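Local coordinates for protein kinase domain-containing protein (Chaetomium thermophilum, PDB 6Z3U) that probably phosphorylates serine and threonine residues, including those of the RNA polymerase II tail repeats, as the cyclin-dependent kinase of the CAK complex, at residues Glu82-Lys94 / Ile158-Val171. Residues are numbered along the deposited sequence; the frame is centred on the assembly and turned at random.
Sequences EQMNEAEKRKYIK and ISVFSSKDQNLNLV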
ATOM      1  N   GLU B  82     -22.845  -8.531  -0.300  1.00 79.50           N
ATOM      2  CA  GLU B  82     -23.021  -8.833  -1.715  1.00 76.99           C
ATOM      3  C   GLU B  82     -23.985  -7.854  -2.372  1.00 72.06           C
ATOM      4  O   GLU B  82     -23.719  -7.363  -3.476  1.00 77.88           O
ATOM      5  CB  GLU B  82     -23.505 -10.272  -1.890  1.00 75.60           C
ATOM      6  CG  GLU B  82     -22.419 -11.318  -1.685  1.00 74.86           C
ATOM      7  CD  GLU B  82     -22.960 -12.736  -1.658  1.00 80.82           C
ATOM      8  OE1 GLU B  82     -24.193 -12.909  -1.745  1.00 84.74           O
ATOM      9  OE2 GLU B  82     -22.149 -13.680  -1.544  1.00 87.47           O
ATOM     10  N   GLN B  83     -25.103  -7.542  -1.710  1.00 75.52           N
ATOM     11  CA  GLN B  83     -26.022  -6.555  -2.270  1.00 81.27           C
ATOM     12  C   GLN B  83     -25.418  -5.156  -2.248  1.00 72.83           C
ATOM     13  O   GLN B  83     -25.722  -4.340  -3.125  1.00 75.13           O
ATOM     14  CB  GLN B  83     -27.364  -6.582  -1.533  1.00 88.86           C
ATOM     15  CG  GLN B  83     -27.305  -6.373  -0.030  1.00 91.20           C
ATOM     16  CD  GLN B  83     -28.694  -6.300   0.588  1.00 88.38           C
ATOM     17  OE1 GLN B  83     -29.596  -5.673   0.033  1.00 91.05           O
ATOM     18  NE2 GLN B  83     -28.873  -6.950   1.734  1.00 90.79           N
ATOM     19  N   MET B  84     -24.559  -4.860  -1.270  1.00 69.97           N
ATOM     20  CA  MET B  84     -23.874  -3.571  -1.270  1.00 76.23           C
ATOM     21  C   MET B  84     -22.955  -3.443  -2.478  1.00 68.20           C
ATOM     22  O   MET B  84     -22.854  -2.367  -3.081  1.00 66.02           O
ATOM     23  CB  MET B  84     -23.084  -3.387   0.027  1.00 83.43           C
ATOM     24  CG  MET B  84     -22.400  -2.029   0.138  1.00 72.92           C
ATOM     25  SD  MET B  84     -21.600  -1.740   1.729  1.00 85.30           S
ATOM     26  CE  MET B  84     -23.012  -1.400   2.781  1.00 71.08           C
ATOM     27  N   ASN B  85     -22.274  -4.530  -2.849  1.00 65.89           N
ATOM     28  CA  ASN B  85     -21.440  -4.495  -4.045  1.00 58.63           C
ATOM     29  C   ASN B  85     -22.285  -4.295  -5.293  1.00 66.33           C
ATOM     30  O   ASN B  85     -21.881  -3.581  -6.218  1.00 77.61           O
ATOM     31  CB  ASN B  85     -20.619  -5.780  -4.163  1.00 63.71           C
ATOM     32  CG  ASN B  85     -19.205  -5.626  -3.625  1.00 67.07           C
ATOM     33  OD1 ASN B  85     -18.536  -4.623  -3.883  1.00 60.32           O
ATOM     34  ND2 ASN B  85     -18.741  -6.627  -2.885  1.00 69.72           N
ATOM     35  N   GLU B  86     -23.461  -4.924  -5.347  1.00 74.13           N
ATOM     36  CA  GLU B  86     -24.328  -4.735  -6.503  1.00 78.90           C
ATOM     37  C   GLU B  86     -24.852  -3.306  -6.559  1.00 72.58           C
ATOM     38  O   GLU B  86     -25.002  -2.733  -7.645  1.00 71.29           O
ATOM     39  CB  GLU B  86     -25.490  -5.727  -6.461  1.00 75.25           C
ATOM     40  CG  GLU B  86     -25.063  -7.193  -6.462  1.00 90.71           C
ATOM     41  CD  GLU B  86     -23.938  -7.494  -7.437  1.00 94.33           C
ATOM     42  OE1 GLU B  86     -24.027  -7.072  -8.609  1.00 98.59           O
ATOM     43  OE2 GLU B  86     -22.955  -8.145  -7.018  1.00 75.85           O
ATOM     44  N   ALA B  87     -25.127  -2.711  -5.395  1.00 74.85           N
ATOM     45  CA  ALA B  87     -25.538  -1.312  -5.360  1.00 81.22           C
ATOM     46  C   ALA B  87     -24.444  -0.397  -5.892  1.00 73.53           C
ATOM     47  O   ALA B  87     -24.742   0.621  -6.528  1.00 80.63           O
ATOM     48  CB  ALA B  87     -25.912  -0.911  -3.934  1.00 87.86           C
ATOM     49  N   GLU B  88     -23.179  -0.741  -5.649  1.00 72.47           N
ATOM     50  CA  GLU B  88     -22.077   0.066  -6.157  1.00 68.90           C
ATOM     51  C   GLU B  88     -21.865  -0.156  -7.648  1.00 69.42           C
ATOM     52  O   GLU B  88     -21.514   0.780  -8.375  1.00 69.91           O
ATOM     53  CB  GLU B  88     -20.795  -0.259  -5.391  1.00 64.98           C
ATOM     54  CG  GLU B  88     -19.670   0.734  -5.619  1.00 57.82           C
ATOM     55  CD  GLU B  88     -19.946   2.082  -4.983  1.00 59.49           C
ATOM     56  OE1 GLU B  88     -19.324   3.078  -5.407  1.00 63.41           O
ATOM     57  OE2 GLU B  88     -20.786   2.144  -4.060  1.00 55.48           O
ATOM     58  N   LYS B  89     -22.059  -1.389  -8.121  1.00 66.04           N
ATOM     59  CA  LYS B  89     -21.957  -1.647  -9.552  1.00 65.42           C
ATOM     60  C   LYS B  89     -23.058  -0.928 -10.322  1.00 67.71           C
ATOM     61  O   LYS B  89     -22.860  -0.563 -11.487  1.00 63.03           O
ATOM     62  CB  LYS B  89     -21.997  -3.151  -9.817  1.00 63.84           C
ATOM     63  CG  LYS B  89     -21.839  -3.521 -11.282  1.00 70.32           C
ATOM     64  CD  LYS B  89     -21.705  -5.025 -11.459  1.00 73.67           C
ATOM     65  CE  LYS B  89     -21.447  -5.394 -12.912  1.00 80.09           C
ATOM     66  NZ  LYS B  89     -21.502  -6.866 -13.137  1.00 75.65           N
ATOM     67  N   ARG B  90     -24.220  -0.721  -9.695  1.00 73.52           N
ATOM     68  CA  ARG B  90     -25.300   0.014 -10.342  1.00 76.93           C
ATOM     69  C   ARG B  90     -24.968   1.488 -10.526  1.00 75.36           C
ATOM     70  O   ARG B  90     -25.603   2.154 -11.351  1.00 81.06           O
ATOM     71  CB  ARG B  90     -26.595  -0.114  -9.534  1.00 84.56           C
ATOM     72  CG  ARG B  90     -27.437  -1.329  -9.897  1.00 95.71           C
ATOM     73  CD  ARG B  90     -28.843  -1.264  -9.292  1.00101.58           C
ATOM     74  NE  ARG B  90     -28.881  -1.702  -7.896  1.00113.70           N
ATOM     75  CZ  ARG B  90     -28.941  -0.892  -6.838  1.00106.33           C
ATOM     76  NH1 ARG B  90     -28.976   0.427  -6.988  1.00101.65           N
ATOM     77  NH2 ARG B  90     -28.970  -1.411  -5.618  1.00 92.90           N
ATOM     78  N   LYS B  91     -23.996   2.014  -9.777  1.00 70.52           N
ATOM     79  CA  LYS B  91     -23.663   3.429  -9.876  1.00 71.75           C
ATOM     80  C   LYS B  91     -23.047   3.788 -11.221  1.00 66.60           C
ATOM     81  O   LYS B  91     -23.097   4.956 -11.618  1.00 65.92           O
ATOM     82  CB  LYS B  91     -22.720   3.824  -8.737  1.00 66.68           C
ATOM     83  CG  LYS B  91     -23.449   4.397  -7.531  1.00 71.56           C
ATOM     84  CD  LYS B  91     -22.496   4.813  -6.423  1.00 71.33           C
ATOM     85  CE  LYS B  91     -23.260   5.149  -5.150  1.00 69.56           C
ATOM     86  NZ  LYS B  91     -22.358   5.419  -3.996  1.00 58.18           N
ATOM     87  N   TYR B  92     -22.479   2.818 -11.932  1.00 65.81           N
ATOM     88  CA  TYR B  92     -21.768   3.076 -13.177  1.00 61.05           C
ATOM     89  C   TYR B  92     -22.307   2.148 -14.252  1.00 57.79           C
ATOM     90  O   TYR B  92     -22.411   0.935 -14.037  1.00 58.69           O
ATOM     91  CB  TYR B  92     -20.263   2.889 -12.981  1.00 52.02           C
ATOM     92  CG  TYR B  92     -19.725   3.744 -11.858  1.00 50.25           C
ATOM     93  CD1 TYR B  92     -19.473   3.200 -10.605  1.00 55.77           C
ATOM     94  CD2 TYR B  92     -19.503   5.101 -12.038  1.00 55.49           C
ATOM     95  CE1 TYR B  92     -18.996   3.980  -9.568  1.00 50.08           C
ATOM     96  CE2 TYR B  92     -19.023   5.890 -11.008  1.00 58.28           C
ATOM     97  CZ  TYR B  92     -18.774   5.325  -9.775  1.00 52.70           C
ATOM     98  OH  TYR B  92     -18.300   6.106  -8.745  1.00 53.23           O
ATOM     99  N   ILE B  93     -22.651   2.720 -15.402  1.00 59.68           N
ATOM    100  CA  ILE B  93     -23.244   1.986 -16.514  1.00 63.11           C
ATOM    101  C   ILE B  93     -22.136   1.634 -17.494  1.00 60.36           C
ATOM    102  O   ILE B  93     -21.432   2.521 -17.991  1.00 58.08           O
ATOM    103  CB  ILE B  93     -24.343   2.815 -17.197  1.00 67.71           C
ATOM    104  CG1 ILE B  93     -25.497   3.060 -16.223  1.00 71.25           C
ATOM    105  CG2 ILE B  93     -24.829   2.115 -18.455  1.00 71.45           C
ATOM    106  CD1 ILE B  93     -26.372   4.236 -16.596  1.00 77.70           C
ATOM    107  N   LYS B  94     -21.999   0.347 -17.799  1.00 61.10           N
ATOM    108  CA  LYS B  94     -20.932  -0.111 -18.680  1.00 59.00           C
ATOM    109  C   LYS B  94     -21.308   0.127 -20.137  1.00 62.01           C
ATOM    110  O   LYS B  94     -22.467  -0.039 -20.530  1.00 67.88           O
ATOM    111  CB  LYS B  94     -20.646  -1.595 -18.438  1.00 59.34           C
ATOM    112  CG  LYS B  94     -19.165  -1.948 -18.472  1.00 61.69           C
ATOM    113  CD  LYS B  94     -18.908  -3.407 -18.108  1.00 59.80           C
ATOM    114  CE  LYS B  94     -19.403  -4.362 -19.182  1.00 60.60           C
ATOM    115  NZ  LYS B  94     -19.199  -5.785 -18.790  1.00 62.11           N
ATOM    116  N   ILE B 158     -11.791   5.783  -8.803  1.00 31.52           N
ATOM    117  CA  ILE B 158     -13.066   6.338  -8.360  1.00 30.92           C
ATOM    118  C   ILE B 158     -13.780   5.381  -7.416  1.00 34.33           C
ATOM    119  O   ILE B 158     -14.340   5.801  -6.396  1.00 36.97           O
ATOM    120  CB  ILE B 158     -13.944   6.686  -9.577  1.00 30.67           C
ATOM    121  CG1 ILE B 158     -13.342   7.878 -10.322  1.00 30.18           C
ATOM    122  CG2 ILE B 158     -15.374   6.957  -9.132  1.00 31.84           C
ATOM    123  CD1 ILE B 158     -13.902   8.089 -11.707  1.00 36.41           C
ATOM    124  N   SER B 159     -13.780   4.089  -7.734  1.00 35.12           N
ATOM    125  CA  SER B 159     -14.525   3.116  -6.947  1.00 31.38           C
ATOM    126  C   SER B 159     -14.012   1.721  -7.272  1.00 31.31           C
ATOM    127  O   SER B 159     -13.300   1.511  -8.255  1.00 30.91           O
ATOM    128  CB  SER B 159     -16.028   3.227  -7.221  1.00 32.63           C
ATOM    129  OG  SER B 159     -16.748   2.199  -6.567  1.00 44.13           O
ATOM    130  N   VAL B 160     -14.388   0.767  -6.421  1.00 31.78           N
ATOM    131  CA  VAL B 160     -14.056  -0.642  -6.603  1.00 31.99           C
ATOM    132  C   VAL B 160     -15.272  -1.467  -6.215  1.00 33.18           C
ATOM    133  O   VAL B 160     -15.899  -1.211  -5.182  1.00 35.41           O
ATOM    134  CB  VAL B 160     -12.836  -1.064  -5.761  1.00 31.18           C
ATOM    135  CG1 VAL B 160     -12.524  -2.539  -5.968  1.00 31.57           C
ATOM    136  CG2 VAL B 160     -11.632  -0.216  -6.112  1.00 30.07           C
ATOM    137  N   PHE B 161     -15.605  -2.457  -7.038  1.00 33.94           N
ATOM    138  CA  PHE B 161     -16.701  -3.363  -6.732  1.00 37.30           C
ATOM    139  C   PHE B 161     -16.398  -4.722  -7.343  1.00 43.83           C
ATOM    140  O   PHE B 161     -15.627  -4.840  -8.299  1.00 44.02           O
ATOM    141  CB  PHE B 161     -18.040  -2.829  -7.257  1.00 54.18           C
ATOM    142  CG  PHE B 161     -18.085  -2.663  -8.752  1.00 57.91           C
ATOM    143  CD1 PHE B 161     -18.409  -3.733  -9.573  1.00 58.47           C
ATOM    144  CD2 PHE B 161     -17.813  -1.437  -9.337  1.00 55.46           C
ATOM    145  CE1 PHE B 161     -18.450  -3.585 -10.947  1.00 54.46           C
ATOM    146  CE2 PHE B 161     -17.855  -1.284 -10.711  1.00 52.26           C
ATOM    147  CZ  PHE B 161     -18.175  -2.359 -11.516  1.00 53.39           C
ATOM    148  N   SER B 162     -17.027  -5.750  -6.784  1.00 55.00           N
ATOM    149  CA  SER B 162     -16.860  -7.117  -7.254  1.00 54.68           C
ATOM    150  C   SER B 162     -17.998  -7.476  -8.200  1.00 61.06           C
ATOM    151  O   SER B 162     -19.145  -7.066  -7.997  1.00 60.49           O
ATOM    152  CB  SER B 162     -16.819  -8.092  -6.077  1.00 38.68           C
ATOM    153  OG  SER B 162     -18.014  -8.021  -5.323  1.00 47.60           O
ATOM    154  N   SER B 163     -17.671  -8.245  -9.236  1.00 60.51           N
ATOM    155  CA  SER B 163     -18.622  -8.602 -10.275  1.00 60.48           C
ATOM    156  C   SER B 163     -19.392  -9.865  -9.896  1.00 61.62           C
ATOM    157  O   SER B 163     -19.036 -10.588  -8.963  1.00 61.26           O
ATOM    158  CB  SER B 163     -17.893  -8.795 -11.606  1.00 48.13           C
ATOM    159  OG  SER B 163     -18.777  -9.215 -12.626  1.00 64.33           O
ATOM    160  N   LYS B 164     -20.474 -10.123 -10.637  1.00 59.72           N
ATOM    161  CA  LYS B 164     -21.263 -11.327 -10.394  1.00 63.09           C
ATOM    162  C   LYS B 164     -20.437 -12.589 -10.614  1.00 62.22           C
ATOM    163  O   LYS B 164     -20.640 -13.593  -9.920  1.00 57.84           O
ATOM    164  CB  LYS B 164     -22.511 -11.336 -11.286  1.00 74.06           C
ATOM    165  CG  LYS B 164     -22.276 -11.583 -12.786  1.00 67.62           C
ATOM    166  CD  LYS B 164     -21.694 -10.370 -13.502  1.00 60.90           C
ATOM    167  CE  LYS B 164     -21.558 -10.614 -14.999  1.00 61.65           C
ATOM    168  NZ  LYS B 164     -21.016  -9.422 -15.712  1.00 69.97           N
ATOM    169  N   ASP B 165     -19.493 -12.555 -11.557  1.00 63.13           N
ATOM    170  CA  ASP B 165     -18.632 -13.692 -11.852  1.00 59.83           C
ATOM    171  C   ASP B 165     -17.380 -13.716 -10.978  1.00 64.59           C
ATOM    172  O   ASP B 165     -16.368 -14.306 -11.375  1.00 63.24           O
ATOM    173  CB  ASP B 165     -18.242 -13.690 -13.333  1.00 55.58           C
ATOM    174  CG  ASP B 165     -17.418 -12.476 -13.722  1.00 67.20           C
ATOM    175  OD1 ASP B 165     -17.706 -11.370 -13.220  1.00 71.41           O
ATOM    176  OD2 ASP B 165     -16.483 -12.630 -14.536  1.00 73.31           O
ATOM    177  N   GLN B 166     -17.433 -13.091  -9.802  1.00 69.56           N
ATOM    178  CA  GLN B 166     -16.315 -13.083  -8.858  1.00 66.04           C
ATOM    179  C   GLN B 166     -15.054 -12.493  -9.486  1.00 66.14           C
ATOM    180  O   GLN B 166     -13.938 -12.955  -9.242  1.00 63.32           O
ATOM    181  CB  GLN B 166     -16.050 -14.489  -8.319  1.00 64.38           C
ATOM    182  CG  GLN B 166     -17.273 -15.125  -7.672  1.00 68.11           C
ATOM    183  CD  GLN B 166     -17.841 -14.284  -6.541  1.00 70.95           C
ATOM    184  OE1 GLN B 166     -17.143 -13.964  -5.577  1.00 68.32           O
ATOM    185  NE2 GLN B 166     -19.114 -13.919  -6.657  1.00 72.29           N
ATOM    186  N   ASN B 167     -15.234 -11.458 -10.300  1.00 66.62           N
ATOM    187  CA  ASN B 167     -14.131 -10.723 -10.895  1.00 57.87           C
ATOM    188  C   ASN B 167     -14.012  -9.352 -10.245  1.00 53.69           C
ATOM    189  O   ASN B 167     -14.966  -8.823  -9.671  1.00 51.35           O
ATOM    190  CB  ASN B 167     -14.316 -10.575 -12.408  1.00 62.48           C
ATOM    191  CG  ASN B 167     -13.693 -11.718 -13.183  1.00 72.80           C
ATOM    192  OD1 ASN B 167     -13.332 -12.748 -12.611  1.00 76.63           O
ATOM    193  ND2 ASN B 167     -13.553 -11.538 -14.491  1.00 86.29           N
ATOM    194  N   LEU B 168     -12.816  -8.782 -10.340  1.00 52.17           N
ATOM    195  CA  LEU B 168     -12.511  -7.494  -9.733  1.00 44.52           C
ATOM    196  C   LEU B 168     -12.670  -6.388 -10.768  1.00 45.15           C
ATOM    197  O   LEU B 168     -12.201  -6.520 -11.905  1.00 54.73           O
ATOM    198  CB  LEU B 168     -11.094  -7.492  -9.167  1.00 47.21           C
ATOM    199  CG  LEU B 168     -10.691  -6.259  -8.359  1.00 44.87           C
ATOM    200  CD1 LEU B 168     -11.579  -6.107  -7.136  1.00 41.14           C
ATOM    201  CD2 LEU B 168      -9.228  -6.346  -7.956  1.00 41.06           C
ATOM    202  N   ASN B 169     -13.323  -5.301 -10.373  1.00 35.13           N
ATOM    203  CA  ASN B 169     -13.586  -4.180 -11.265  1.00 41.82           C
ATOM    204  C   ASN B 169     -13.052  -2.900 -10.646  1.00 34.90           C
ATOM    205  O   ASN B 169     -13.297  -2.625  -9.467  1.00 32.64           O
ATOM    206  CB  ASN B 169     -15.085  -4.035 -11.551  1.00 47.85           C
ATOM    207  CG  ASN B 169     -15.674  -5.266 -12.206  1.00 46.53           C
ATOM    208  OD1 ASN B 169     -16.106  -6.193 -11.525  1.00 57.07           O
ATOM    209  ND2 ASN B 169     -15.691  -5.283 -13.535  1.00 38.62           N
ATOM    210  N   LEU B 170     -12.322  -2.124 -11.442  1.00 34.86           N
ATOM    211  CA  LEU B 170     -11.775  -0.843 -11.019  1.00 31.02           C
ATOM    212  C   LEU B 170     -12.426   0.265 -11.833  1.00 31.24           C
ATOM    213  O   LEU B 170     -12.285   0.304 -13.060  1.00 35.58           O
ATOM    214  CB  LEU B 170     -10.261  -0.803 -11.207  1.00 29.98           C
ATOM    215  CG  LEU B 170      -9.448  -1.910 -10.542  1.00 29.82           C
ATOM    216  CD1 LEU B 170      -7.963  -1.656 -10.758  1.00 28.82           C
ATOM    217  CD2 LEU B 170      -9.774  -2.013  -9.064  1.00 37.34           C
ATOM    218  N   VAL B 171     -13.119   1.168 -11.151  1.00 31.32           N
ATOM    219  CA  VAL B 171     -13.707   2.341 -11.787  1.00 31.56           C
ATOM    220  C   VAL B 171     -12.659   3.444 -11.728  1.00 30.42           C
ATOM    221  O   VAL B 171     -12.357   3.968 -10.653  1.00 34.70           O
ATOM    222  CB  VAL B 171     -15.009   2.764 -11.102  1.00 35.52           C
ATOM    223  CG1 VAL B 171     -15.677   3.882 -11.883  1.00 32.91           C
ATOM    224  CG2 VAL B 171     -15.945   1.571 -10.958  1.00 45.34           C
TER
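Tyr92 lays its ring on Val171, whose CG1 stands 3.8 Å from the ring centroid and almost exactly on the ring normal. This is a CH-pi contact over the middle of one face. Lys91 CB lies over the opposite face, toward the rim. The phenol end reaches Ile158, with Tyr92 CZ 3.8 Å from Ile158 CG2. Val171 O accepts from both Ile158 N and Ser159 N, which makes a classic beta bulge. With an alanine in place of Tyr92, Val171 CG1 would probably lose the ring face it sits over and Ile158 CG2 its phenol neighbour, leaving a gap.

Phe161 carries the second apolar patch. Lys89 CB makes a CH-pi contact with its ring, 3.9 Å from the centroid. Asn169 CB covers the other face toward its rim. The Lys89 side chain crosses Phe161 at about a right angle. With CG anti to the backbone N (chi1 -178°) and the chain extended beyond it, the lysine runs past the ring at CE1. Its NZ ends 3.7 Å from Lys164 NZ, so like charges meet here. Lys123, predicted to bind ATP, joins this cluster and has a weak, long ion pair with Asp165.

Ser159 OG donates to Glu88 OE1 at 3.0 Å, on the anti side and 25° out of the carboxylate plane. Glu88 bends at chi2 (70°) to present this oxygen. Its OE2 has a long salt bridge to Lys91. Asn85 OD1 accepts a weak bond from Ser162 N at 3.5 Å. Asn85 ND2 is close to Ser162 OG but poorly angled; that OG bonds Gln177 of the cyclin chain.

The helix thus meets edge strand 157-162 of the kinase N-lobe sheet through Asn85, Glu88 and the Lys89 methylenes. One good bond and one weak one join the segments, so apolar and CH-pi packing probably carries the contact, while Ser162 and Glu82 bond the cyclin subunit.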